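Local structure of sister chromatid cohesion protein 2 (Saccharomyces cerevisiae, 4XDN) at residues Q134-L137 / S138-G142. The protein pairs through this N-terminal region with SCC4, forming the complex that loads cohesin stably onto chromatin for sister chromatid cohesion. Sequence-based numbering, arbitrary orientation.
Sequences QSVL and STHKG
Successive i to i+4 bonds, Ser138 N to Gln134 O at 3.0 Å and Thr139 N to Ser135 O at 3.0 Å, carry the last turn of the alpha-helix 131-139 up to His140, the first residue to leave helical geometry. The turn is a worked example of how a side chain at a helix C-terminus can supply an extra donor to a carbonyl of the last turn: the imidazole of His140 folds back onto Val136 in a side-chain-to-backbone i to i+4 hydrogen bond. That oxygen is gripped twice by the same residue. The backbone N of His140 continues the regular series to Val136 O at a longer 3.3 Å, tilted well off the carbonyl plane, whereas ND1 lies in that plane, on a lone pair of Val136 O, only 2.7 Å away and with a fairly straight N-H (161°). The oxygen in turn sits close to the ring plane, at the imidazole edge, a geometry that helps to fix the rotation of the ring. Donation by ND1 requires its proton there. CG of His140 lies beside its own backbone N (chi1 -52°), a torsion that swings the ring back along the helix and lets ND1 join the backbone N at Val136 O. The other ring nitrogen, NE2, makes a weak hydrogen bond to Ile81 O, a second, weaker restraint linking the helix end to a distant part of this mostly extended chain.

Burial divides the turn. Val136 packs against an aromatic side chain of the partner protein, and Leu137 meets an apolar one there while also touching Leu126, Leu129 and Asn144 of its own chain. Ser138 and Thr139 are exposed, and their hydroxyls lean back over the preceding turn, OG of Ser138 lying 3.0 Å from Gln134 O. Beside the ND1 bond, CG1 of Val136 makes van der Waals contact with the ring edge, 3.8 Å from ND1 and 4.0 Å from CE1 of His140.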
loop_
_atom_site.group_PDB
_atom_site.type_symbol
_atom_site.label_atom_id
_atom_site.label_comp_id
_atom_site.label_asym_id
_atom_site.label_seq_id
_atom_site.Cartn_x
_atom_site.Cartn_y
_atom_site.Cartn_z
ATOM N N GLN B 134 11.009 29.214 -31.539
ATOM C CA GLN B 134 10.509 30.454 -30.952
ATOM C C GLN B 134 9.623 31.204 -31.941
ATOM O O GLN B 134 8.576 31.731 -31.575
ATOM C CB GLN B 134 11.667 31.353 -30.506
ATOM C CG GLN B 134 12.439 30.834 -29.304
ATOM C CD GLN B 134 13.684 31.654 -29.008
ATOM O OE1 GLN B 134 13.822 32.790 -29.468
ATOM N NE2 GLN B 134 14.602 31.076 -28.240
ATOM N N SER B 135 10.046 31.243 -33.199
ATOM C CA SER B 135 9.315 31.977 -34.226
ATOM C C SER B 135 7.936 31.379 -34.484
ATOM O O SER B 135 6.940 32.098 -34.525
ATOM C CB SER B 135 10.115 32.006 -35.526
ATOM O OG SER B 135 9.439 32.767 -36.510
ATOM N N VAL B 136 7.886 30.063 -34.661
ATOM C CA VAL B 136 6.624 29.369 -34.910
ATOM C C VAL B 136 5.702 29.499 -33.699
ATOM O O VAL B 136 4.482 29.596 -33.840
ATOM C CB VAL B 136 6.864 27.874 -35.238
ATOM C CG1 VAL B 136 5.549 27.103 -35.357
ATOM C CG2 VAL B 136 7.667 27.739 -36.519
ATOM N N LEU B 137 6.291 29.515 -32.510
ATOM C CA LEU B 137 5.517 29.656 -31.284
ATOM C C LEU B 137 4.859 31.036 -31.215
ATOM O O LEU B 137 3.701 31.156 -30.815
ATOM C CB LEU B 137 6.411 29.421 -30.064
ATOM C CG LEU B 137 5.755 29.450 -28.680
ATOM C CD1 LEU B 137 4.575 28.502 -28.602
ATOM C CD2 LEU B 137 6.776 29.091 -27.611
ATOM N N SER B 138 5.592 32.070 -31.621
ATOM C CA SER B 138 5.087 33.443 -31.568
ATOM C C SER B 138 4.027 33.701 -32.634
ATOM O O SER B 138 3.053 34.415 -32.392
ATOM C CB SER B 138 6.230 34.445 -31.738
ATOM O OG SER B 138 7.212 34.277 -30.734
ATOM N N THR B 139 4.231 33.128 -33.815
ATOM C CA THR B 139 3.300 33.299 -34.925
ATOM C C THR B 139 1.936 32.716 -34.582
ATOM O O THR B 139 0.906 33.237 -35.006
ATOM C CB THR B 139 3.832 32.632 -36.209
ATOM O OG1 THR B 139 5.047 33.275 -36.613
ATOM C CG2 THR B 139 2.814 32.731 -37.346
ATOM N N HIS B 140 1.939 31.633 -33.812
ATOM C CA HIS B 140 0.711 30.941 -33.442
ATOM C C HIS B 140 0.448 31.078 -31.947
ATOM O O HIS B 140 0.287 30.083 -31.240
ATOM C CB HIS B 140 0.795 29.468 -33.840
ATOM C CG HIS B 140 1.188 29.255 -35.269
ATOM N ND1 HIS B 140 2.485 29.397 -35.714
ATOM C CD2 HIS B 140 0.451 28.923 -36.355
ATOM C CE1 HIS B 140 2.532 29.154 -37.013
ATOM N NE2 HIS B 140 1.312 28.864 -37.426
ATOM N N LYS B 141 0.405 32.320 -31.476
ATOM C CA LYS B 141 0.188 32.603 -30.064
ATOM C C LYS B 141 -1.303 32.668 -29.743
ATOM O O LYS B 141 -1.709 32.472 -28.597
ATOM C CB LYS B 141 0.869 33.916 -29.675
ATOM C CG LYS B 141 1.080 34.079 -28.179
ATOM C CD LYS B 141 2.032 35.225 -27.867
ATOM C CE LYS B 141 2.863 34.935 -26.624
ATOM N NZ LYS B 141 2.026 34.736 -25.407
ATOM N N GLY B 142 -2.115 32.942 -30.760
ATOM C CA GLY B 142 -3.554 33.004 -30.589
ATOM C C GLY B 142 -4.141 31.639 -30.288
ATOM O O GLY B 142 -5.123 31.521 -29.554
#